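Local coordinates for protein trehalose-6-phosphate phosphatase (Candida albicans, PDB 5DXF) that belongs to glycosyltransferase family 20 and is built on the GT-B fold, in which two Rossmann-like domains face each other across a cleft, at residues L491-K494 against E495-L499; L499-K502 against L503-V507; T461-A464 against T465-D469. All coordinates share one frame; numbering follows the deposited sequence.

Contact 1: L491-K494 against E495-L499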
ATOM      1  N   LEU A 491     -23.667   4.381 -17.534  1.00 67.20           N
ATOM      2  CA  LEU A 491     -23.501   3.037 -18.075  1.00 58.73           C
ATOM      3  C   LEU A 491     -24.805   2.250 -18.022  1.00 72.24           C
ATOM      4  O   LEU A 491     -25.564   2.359 -17.061  1.00 71.04           O
ATOM      5  CB  LEU A 491     -22.413   2.275 -17.313  1.00 60.61           C
ATOM      6  CG  LEU A 491     -20.961   2.640 -17.615  1.00 70.29           C
ATOM      7  CD1 LEU A 491     -20.024   1.771 -16.795  1.00 61.29           C
ATOM      8  CD2 LEU A 491     -20.675   2.490 -19.101  1.00 61.55           C
ATOM      9  N   SER A 492     -25.066   1.463 -19.061  1.00 75.91           N
ATOM     10  CA  SER A 492     -26.229   0.585 -19.064  1.00 69.82           C
ATOM     11  C   SER A 492     -26.013  -0.511 -18.028  1.00 67.02           C
ATOM     12  O   SER A 492     -24.880  -0.764 -17.618  1.00 67.99           O
ATOM     13  CB  SER A 492     -26.466  -0.015 -20.452  1.00 73.25           C
ATOM     14  OG  SER A 492     -25.494  -0.998 -20.761  1.00 78.81           O
ATOM     15  N   THR A 493     -27.096  -1.152 -17.603  1.00 63.74           N
ATOM     16  CA  THR A 493     -27.024  -2.163 -16.552  1.00 66.29           C
ATOM     17  C   THR A 493     -26.080  -3.308 -16.932  1.00 67.68           C
ATOM     18  O   THR A 493     -25.177  -3.654 -16.164  1.00 65.67           O
ATOM     19  CB  THR A 493     -28.422  -2.724 -16.226  1.00 62.77           C
ATOM     20  OG1 THR A 493     -29.351  -1.640 -16.090  1.00 62.72           O
ATOM     21  CG2 THR A 493     -28.395  -3.524 -14.930  1.00 56.42           C
ATOM     22  N   LYS A 494     -26.270  -3.865 -18.126  1.00 79.29           N
ATOM     23  CA  LYS A 494     -25.456  -4.986 -18.599  1.00 75.63           C
ATOM     24  C   LYS A 494     -23.962  -4.668 -18.664  1.00 75.48           C
ATOM     25  O   LYS A 494     -23.137  -5.518 -18.341  1.00 79.28           O
ATOM     26  CB  LYS A 494     -25.940  -5.456 -19.975  1.00 80.43           C
ATOM     27  CG  LYS A 494     -26.842  -6.685 -19.924  1.00 76.79           C
ATOM     28  CD  LYS A 494     -26.847  -7.437 -21.250  1.00 73.90           C
ATOM     29  CE  LYS A 494     -27.307  -8.882 -21.072  1.00 75.56           C
ATOM     30  NZ  LYS A 494     -26.176  -9.851 -21.190  1.00 62.19           N
ATOM     31  N   GLU A 495     -23.617  -3.456 -19.091  1.00 72.28           N
ATOM     32  CA  GLU A 495     -22.222  -3.022 -19.105  1.00 69.00           C
ATOM     33  C   GLU A 495     -21.630  -3.070 -17.695  1.00 70.13           C
ATOM     34  O   GLU A 495     -20.541  -3.612 -17.484  1.00 65.32           O
ATOM     35  CB  GLU A 495     -22.100  -1.612 -19.699  1.00 65.04           C
ATOM     36  CG  GLU A 495     -22.134  -1.566 -21.228  1.00 68.74           C
ATOM     37  CD  GLU A 495     -22.373  -0.168 -21.772  1.00 76.98           C
ATOM     38  OE1 GLU A 495     -22.912   0.678 -21.028  1.00 80.55           O
ATOM     39  OE2 GLU A 495     -22.028   0.083 -22.946  1.00 81.63           O
ATOM     40  N   LYS A 496     -22.364  -2.509 -16.736  1.00 62.18           N
ATOM     41  CA  LYS A 496     -21.984  -2.559 -15.326  1.00 61.57           C
ATOM     42  C   LYS A 496     -21.762  -3.996 -14.855  1.00 60.02           C
ATOM     43  O   LYS A 496     -20.686  -4.321 -14.347  1.00 54.13           O
ATOM     44  CB  LYS A 496     -23.048  -1.879 -14.457  1.00 60.54           C
ATOM     45  CG  LYS A 496     -23.206  -0.384 -14.709  1.00 62.85           C
ATOM     46  CD  LYS A 496     -24.504   0.167 -14.118  1.00 60.88           C
ATOM     47  CE  LYS A 496     -24.518   0.109 -12.598  1.00 60.20           C
ATOM     48  NZ  LYS A 496     -25.660   0.887 -12.029  1.00 36.45           N
ATOM     49  N   VAL A 497     -22.766  -4.855 -15.032  1.00 70.54           N
ATOM     50  CA  VAL A 497     -22.666  -6.239 -14.566  1.00 66.36           C
ATOM     51  C   VAL A 497     -21.499  -6.988 -15.216  1.00 69.02           C
ATOM     52  O   VAL A 497     -20.734  -7.654 -14.525  1.00 61.96           O
ATOM     53  CB  VAL A 497     -23.968  -7.029 -14.826  1.00 70.34           C
ATOM     54  CG1 VAL A 497     -23.880  -8.426 -14.209  1.00 61.54           C
ATOM     55  CG2 VAL A 497     -25.179  -6.266 -14.288  1.00 59.66           C
ATOM     56  N   SER A 498     -21.357  -6.873 -16.533  1.00 67.49           N
ATOM     57  CA  SER A 498     -20.260  -7.533 -17.240  1.00 81.92           C
ATOM     58  C   SER A 498     -18.891  -7.065 -16.748  1.00 76.22           C
ATOM     59  O   SER A 498     -18.025  -7.888 -16.419  1.00 74.76           O
ATOM     60  CB  SER A 498     -20.381  -7.300 -18.750  1.00 89.84           C
ATOM     61  OG  SER A 498     -20.341  -5.919 -19.063  1.00 97.92           O
ATOM     62  N   LEU A 499     -18.702  -5.749 -16.700  1.00 73.51           N
ATOM     63  CA  LEU A 499     -17.430  -5.181 -16.269  1.00 68.50           C
ATOM     64  C   LEU A 499     -17.092  -5.618 -14.846  1.00 68.49           C
ATOM     65  O   LEU A 499     -15.955  -6.015 -14.555  1.00 58.52           O
ATOM     66  CB  LEU A 499     -17.466  -3.656 -16.368  1.00 61.68           C
ATOM     67  CG  LEU A 499     -16.125  -2.934 -16.246  1.00 63.03           C
ATOM     68  CD1 LEU A 499     -15.031  -3.739 -16.925  1.00 68.01           C
ATOM     69  CD2 LEU A 499     -16.227  -1.550 -16.862  1.00 63.77           C
TER
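E495 reaches back to S492 because its CG stands anti to its own carbonyl carbon (chi1 -80°) and the rest of the chain runs out extended. That carries the carboxylate to the start of helix 493-509, where S492 is the N-cap, and the pair forms one half of a capping box. E495 OE1 accepts the S492 backbone N-H at 3.0 Å, the donor nitrogen lying nearly on the prolongation of CD-OE1. The hydroxyl OG of S492 leans on the same oxygen, OE1 of E495, at 3.1 Å, a weak bond. One oxygen thus gathers two donors at the helix start, where a negative charge would probably be welcome to the helix dipole. L491 crosses E495 at about a right angle, its CD2 3.5 Å from the same OE1 of E495. From here the regular helix takes over: K496 N to S492 O, then V497 N to T493 O and S498 N to K494 O. L491 also packs on I471 of strand 471-473, joining the exposed helix start to the sheet edge. The aliphatic part of K496 passes L491, K496 CG 3.8 Å from L491 CB.

Contact 2: L499-K502 against L503-V507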
ATOM      1  N   LEU A 499     -18.702  -5.749 -16.700  1.00 73.51           N
ATOM      2  CA  LEU A 499     -17.430  -5.181 -16.269  1.00 68.50           C
ATOM      3  C   LEU A 499     -17.092  -5.618 -14.846  1.00 68.49           C
ATOM      4  O   LEU A 499     -15.955  -6.015 -14.555  1.00 58.52           O
ATOM      5  CB  LEU A 499     -17.466  -3.656 -16.368  1.00 61.68           C
ATOM      6  CG  LEU A 499     -16.125  -2.934 -16.246  1.00 63.03           C
ATOM      7  CD1 LEU A 499     -15.031  -3.739 -16.925  1.00 68.01           C
ATOM      8  CD2 LEU A 499     -16.227  -1.550 -16.862  1.00 63.77           C
ATOM      9  N   GLU A 500     -18.088  -5.566 -13.967  1.00 59.74           N
ATOM     10  CA  GLU A 500     -17.896  -6.011 -12.594  1.00 62.26           C
ATOM     11  C   GLU A 500     -17.568  -7.497 -12.540  1.00 62.50           C
ATOM     12  O   GLU A 500     -16.808  -7.917 -11.681  1.00 53.14           O
ATOM     13  CB  GLU A 500     -19.128  -5.721 -11.740  1.00 55.51           C
ATOM     14  CG  GLU A 500     -18.833  -4.896 -10.493  1.00 65.74           C
ATOM     15  CD  GLU A 500     -17.690  -5.443  -9.663  1.00 57.51           C
ATOM     16  OE1 GLU A 500     -17.812  -6.564  -9.123  1.00 58.37           O
ATOM     17  OE2 GLU A 500     -16.666  -4.741  -9.544  1.00 63.55           O
ATOM     18  N   SER A 501     -18.141  -8.289 -13.444  1.00 65.31           N
ATOM     19  CA  SER A 501     -17.808  -9.707 -13.505  1.00 64.83           C
ATOM     20  C   SER A 501     -16.318  -9.845 -13.780  1.00 60.16           C
ATOM     21  O   SER A 501     -15.570 -10.397 -12.956  1.00 57.41           O
ATOM     22  CB  SER A 501     -18.618 -10.436 -14.579  1.00 73.49           C
ATOM     23  OG  SER A 501     -18.322 -11.823 -14.569  1.00 75.76           O
ATOM     24  N   LYS A 502     -15.904  -9.305 -14.927  1.00 57.44           N
ATOM     25  CA  LYS A 502     -14.510  -9.336 -15.367  1.00 64.97           C
ATOM     26  C   LYS A 502     -13.538  -8.935 -14.260  1.00 62.09           C
ATOM     27  O   LYS A 502     -12.609  -9.685 -13.926  1.00 56.26           O
ATOM     28  CB  LYS A 502     -14.320  -8.417 -16.580  1.00 64.56           C
ATOM     29  CG  LYS A 502     -15.205  -8.761 -17.769  1.00 68.57           C
ATOM     30  CD  LYS A 502     -15.058  -7.754 -18.899  1.00 69.88           C
ATOM     31  CE  LYS A 502     -15.924  -8.149 -20.088  1.00 71.26           C
ATOM     32  NZ  LYS A 502     -15.130  -8.428 -21.318  1.00 74.21           N
ATOM     33  N   LEU A 503     -13.771  -7.759 -13.683  1.00 57.04           N
ATOM     34  CA  LEU A 503     -12.911  -7.242 -12.624  1.00 57.39           C
ATOM     35  C   LEU A 503     -12.942  -8.110 -11.371  1.00 51.26           C
ATOM     36  O   LEU A 503     -11.927  -8.269 -10.699  1.00 51.23           O
ATOM     37  CB  LEU A 503     -13.312  -5.815 -12.253  1.00 58.90           C
ATOM     38  CG  LEU A 503     -13.231  -4.769 -13.361  1.00 61.40           C
ATOM     39  CD1 LEU A 503     -13.706  -3.422 -12.842  1.00 50.52           C
ATOM     40  CD2 LEU A 503     -11.814  -4.677 -13.894  1.00 57.57           C
ATOM     41  N   TYR A 504     -14.106  -8.669 -11.059  1.00 62.13           N
ATOM     42  CA  TYR A 504     -14.263  -9.464  -9.847  1.00 57.27           C
ATOM     43  C   TYR A 504     -13.451 -10.745  -9.936  1.00 62.46           C
ATOM     44  O   TYR A 504     -12.643 -11.024  -9.051  1.00 61.37           O
ATOM     45  CB  TYR A 504     -15.734  -9.779  -9.587  1.00 56.18           C
ATOM     46  CG  TYR A 504     -16.000 -10.511  -8.295  1.00 62.09           C
ATOM     47  CD1 TYR A 504     -15.951  -9.853  -7.073  1.00 56.58           C
ATOM     48  CD2 TYR A 504     -16.313 -11.860  -8.300  1.00 67.08           C
ATOM     49  CE1 TYR A 504     -16.201 -10.528  -5.887  1.00 61.99           C
ATOM     50  CE2 TYR A 504     -16.564 -12.542  -7.127  1.00 73.31           C
ATOM     51  CZ  TYR A 504     -16.509 -11.875  -5.925  1.00 71.56           C
ATOM     52  OH  TYR A 504     -16.760 -12.569  -4.765  1.00 63.56           O
ATOM     53  N   GLU A 505     -13.639 -11.520 -11.001  1.00 67.52           N
ATOM     54  CA  GLU A 505     -12.832 -12.731 -11.145  1.00 66.30           C
ATOM     55  C   GLU A 505     -11.353 -12.389 -11.361  1.00 58.70           C
ATOM     56  O   GLU A 505     -10.478 -13.174 -10.992  1.00 56.82           O
ATOM     57  CB  GLU A 505     -13.354 -13.621 -12.282  1.00 63.71           C
ATOM     58  CG  GLU A 505     -13.935 -12.895 -13.473  1.00 68.97           C
ATOM     59  CD  GLU A 505     -14.137 -13.820 -14.649  1.00 85.97           C
ATOM     60  OE1 GLU A 505     -15.028 -14.695 -14.581  1.00 98.85           O
ATOM     61  OE2 GLU A 505     -13.391 -13.677 -15.641  1.00 86.24           O
ATOM     62  N   LYS A 506     -11.067 -11.216 -11.926  1.00 55.24           N
ATOM     63  CA  LYS A 506      -9.672 -10.810 -12.087  1.00 58.95           C
ATOM     64  C   LYS A 506      -9.007 -10.557 -10.732  1.00 60.35           C
ATOM     65  O   LYS A 506      -7.833 -10.877 -10.538  1.00 58.47           O
ATOM     66  CB  LYS A 506      -9.544  -9.565 -12.965  1.00 62.74           C
ATOM     67  CG  LYS A 506      -8.113  -9.303 -13.421  1.00 71.13           C
ATOM     68  CD  LYS A 506      -7.546 -10.514 -14.160  1.00 76.13           C
ATOM     69  CE  LYS A 506      -6.076 -10.332 -14.512  1.00 71.44           C
ATOM     70  NZ  LYS A 506      -5.227 -10.148 -13.302  1.00 71.81           N
ATOM     71  N   VAL A 507      -9.765  -9.979  -9.804  1.00 52.60           N
ATOM     72  CA  VAL A 507      -9.301  -9.752  -8.439  1.00 55.03           C
ATOM     73  C   VAL A 507      -9.188 -11.074  -7.686  1.00 61.54           C
ATOM     74  O   VAL A 507      -8.217 -11.307  -6.963  1.00 58.74           O
ATOM     75  CB  VAL A 507     -10.249  -8.801  -7.670  1.00 62.76           C
ATOM     76  CG1 VAL A 507      -9.919  -8.789  -6.186  1.00 46.71           C
ATOM     77  CG2 VAL A 507     -10.160  -7.396  -8.239  1.00 52.81           C
TER
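L499 and L503 sit one turn apart in helix 493-509, a regular alpha-helix whose i to i+4 pairs make this contact. CD1 of L499 meets the branch carbon CG of L503 at 4.1 Å, and the two side chains cross obliquely. L499 gets there with CG anti to its backbone N (chi1 -167°), which sends the isobutyl group forward along the helix. L503 has CG beside its own N and lies back over the preceding turn. Next round the helix, E500 and Y504 pair in a different way. The E500 chain folds at chi2 and brings OE1 to 3.9 Å from CB of Y504, while the carboxylate plane stands 66° from the ring plane. On the outer face, CG of E505 lies beside S501 O.

Under these side chains run the backbone bonds. L503 N to L499 O, 2.9 Å, and E505 N to S501 O, 3.0 Å, are both nearly straight, and Y504 N to E500 O completes the ladder.

The next shell holds the inner face in place. V445 of helix 439-447 packs against both E500 and L503, and Q448 and N452 also touch E500, so E500 is buried among neighbours, its contact with Y504 CB being plain packing. V507 continues the same face onto L442 and L467. The ring of Y504 points out of the contact, and its hydroxyl is hydrogen-bonded to both E307 and K449, which fix the far end of the side chain. K506 leads away toward the 461-469 loop, its NZ weakly bonded to V466 O; its backbone N donates to K502 O at 3.0 Å.

Contact 3: T461-A464 against T465-D469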
ATOM      1  N   THR A 461      -1.620   4.303 -11.547  1.00 61.28           N
ATOM      2  CA  THR A 461      -1.602   3.443 -10.370  1.00 66.30           C
ATOM      3  C   THR A 461      -1.201   2.030 -10.777  1.00 62.81           C
ATOM      4  O   THR A 461      -1.433   1.609 -11.911  1.00 65.96           O
ATOM      5  CB  THR A 461      -2.965   3.416  -9.641  1.00 65.76           C
ATOM      6  OG1 THR A 461      -2.799   2.830  -8.344  1.00 57.34           O
ATOM      7  CG2 THR A 461      -3.992   2.614 -10.423  1.00 67.77           C
ATOM      8  N   GLY A 462      -0.585   1.309  -9.847  1.00 60.29           N
ATOM      9  CA  GLY A 462      -0.107  -0.035 -10.115  1.00 60.64           C
ATOM     10  C   GLY A 462      -1.228  -1.015 -10.405  1.00 65.23           C
ATOM     11  O   GLY A 462      -1.034  -1.992 -11.120  1.00 60.82           O
ATOM     12  N   THR A 463      -2.408  -0.751  -9.855  1.00 60.17           N
ATOM     13  CA  THR A 463      -3.539  -1.663 -10.007  1.00 59.90           C
ATOM     14  C   THR A 463      -4.030  -1.696 -11.454  1.00 59.17           C
ATOM     15  O   THR A 463      -4.591  -2.695 -11.908  1.00 57.28           O
ATOM     16  CB  THR A 463      -4.698  -1.281  -9.064  1.00 60.06           C
ATOM     17  OG1 THR A 463      -4.214  -1.202  -7.716  1.00 57.66           O
ATOM     18  CG2 THR A 463      -5.798  -2.323  -9.120  1.00 57.28           C
ATOM     19  N   ALA A 464      -3.792  -0.612 -12.186  1.00 61.19           N
ATOM     20  CA  ALA A 464      -4.082  -0.587 -13.616  1.00 65.62           C
ATOM     21  C   ALA A 464      -3.362  -1.730 -14.339  1.00 62.71           C
ATOM     22  O   ALA A 464      -3.820  -2.196 -15.384  1.00 62.42           O
ATOM     23  CB  ALA A 464      -3.692   0.754 -14.222  1.00 55.16           C
ATOM     24  N   THR A 465      -2.242  -2.183 -13.776  1.00 56.12           N
ATOM     25  CA  THR A 465      -1.499  -3.306 -14.338  1.00 56.04           C
ATOM     26  C   THR A 465      -2.288  -4.613 -14.274  1.00 62.71           C
ATOM     27  O   THR A 465      -2.219  -5.426 -15.205  1.00 72.57           O
ATOM     28  CB  THR A 465      -0.141  -3.491 -13.626  1.00 66.86           C
ATOM     29  OG1 THR A 465       0.785  -2.507 -14.104  1.00 73.96           O
ATOM     30  CG2 THR A 465       0.432  -4.880 -13.875  1.00 83.39           C
ATOM     31  N   VAL A 466      -3.049  -4.820 -13.203  1.00 64.90           N
ATOM     32  CA  VAL A 466      -3.760  -6.089 -13.058  1.00 62.90           C
ATOM     33  C   VAL A 466      -5.207  -6.009 -13.550  1.00 58.78           C
ATOM     34  O   VAL A 466      -5.692  -6.940 -14.194  1.00 68.14           O
ATOM     35  CB  VAL A 466      -3.736  -6.593 -11.585  1.00 51.70           C
ATOM     36  CG1 VAL A 466      -2.300  -6.668 -11.093  1.00 54.91           C
ATOM     37  CG2 VAL A 466      -4.571  -5.708 -10.662  1.00 63.42           C
ATOM     38  N   LEU A 467      -5.883  -4.894 -13.276  1.00 51.89           N
ATOM     39  CA  LEU A 467      -7.272  -4.718 -13.686  1.00 66.86           C
ATOM     40  C   LEU A 467      -7.336  -3.987 -15.024  1.00 61.98           C
ATOM     41  O   LEU A 467      -7.810  -2.851 -15.101  1.00 60.00           O
ATOM     42  CB  LEU A 467      -8.063  -3.956 -12.613  1.00 60.50           C
ATOM     43  CG  LEU A 467      -8.023  -4.531 -11.192  1.00 58.29           C
ATOM     44  CD1 LEU A 467      -8.957  -3.758 -10.277  1.00 60.89           C
ATOM     45  CD2 LEU A 467      -8.363  -6.015 -11.178  1.00 60.53           C
ATOM     46  N   LYS A 468      -6.863  -4.651 -16.075  1.00 62.03           N
ATOM     47  CA  LYS A 468      -6.765  -4.050 -17.403  1.00 60.86           C
ATOM     48  C   LYS A 468      -8.112  -3.620 -17.977  1.00 66.69           C
ATOM     49  O   LYS A 468      -8.201  -2.615 -18.681  1.00 66.90           O
ATOM     50  CB  LYS A 468      -6.081  -5.023 -18.376  1.00 72.34           C
ATOM     51  CG  LYS A 468      -4.560  -4.978 -18.343  1.00 82.60           C
ATOM     52  CD  LYS A 468      -3.959  -5.719 -19.530  1.00 82.10           C
ATOM     53  CE  LYS A 468      -3.934  -7.223 -19.303  1.00 86.05           C
ATOM     54  NZ  LYS A 468      -3.936  -7.973 -20.593  1.00 93.73           N
ATOM     55  N   ASP A 469      -9.159  -4.377 -17.671  1.00 65.78           N
ATOM     56  CA  ASP A 469     -10.476  -4.137 -18.257  1.00 66.57           C
ATOM     57  C   ASP A 469     -11.238  -2.990 -17.594  1.00 59.53           C
ATOM     58  O   ASP A 469     -12.277  -2.560 -18.094  1.00 65.77           O
ATOM     59  CB  ASP A 469     -11.316  -5.416 -18.195  1.00 69.52           C
ATOM     60  CG  ASP A 469     -10.939  -6.413 -19.273  1.00 72.14           C
ATOM     61  OD1 ASP A 469     -10.938  -6.026 -20.461  1.00 90.66           O
ATOM     62  OD2 ASP A 469     -10.639  -7.576 -18.933  1.00 74.69           O
TER
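The peptide carbonyl of T463 is the flat group at the centre, approached by V466 and L467 from two directions. The N-H of V466 stands above its plane, 59° out, at 2.9 Å from T463 O; that of L467 comes in nearly on the line of the C=O bond, also at 2.9 Å from T463 O. One oxygen is therefore gripped twice. The carbonyl of G462 is met similarly from above, by T465 N at 2.9 Å from G462 O, with no lone pair addressed.

T463 and L467 lie side by side and point the same way. CG2 of T463, anti to its backbone N, is 3.7 Å from CD1 of L467, and it is 3.9 Å from CG2 of V466. The polar branch turns elsewhere: T463 OG1 bonds to N438 N, while D435 takes both T461 OG1 and G462 N. L442 of helix 439-447 closes over T463 and L467.

The weak bond K468 N to V466 O, 3.2 Å, closes an inverse gamma turn centred on L467. A helix-like turn ending in this gamma turn forms the link between parallel strands 455-458 and 471-473 of a Rossmann-like domain.

Contacts 1 and 2 are successive lengths of helix 493-509, sharing L499, while contact 3 is the loop beneath it between strands 455-458 and 471-473. Contact 1 lies at the surface and is mainly polar, a carboxylate meeting a helix start. Contact 2 is partly buried: E500, L503 and V507 face helix 439-447, while S501, K502 and E505 are exposed. Contact 3 is also partly buried and lies nearest the chain centre, relying on backbone carbonyls in an irregular turn and on methyl packing. Contacts 2 and 3 meet directly, V507 CG2 resting on L467 CD2 at 3.7 Å, and K506 NZ bonds weakly to V466 O.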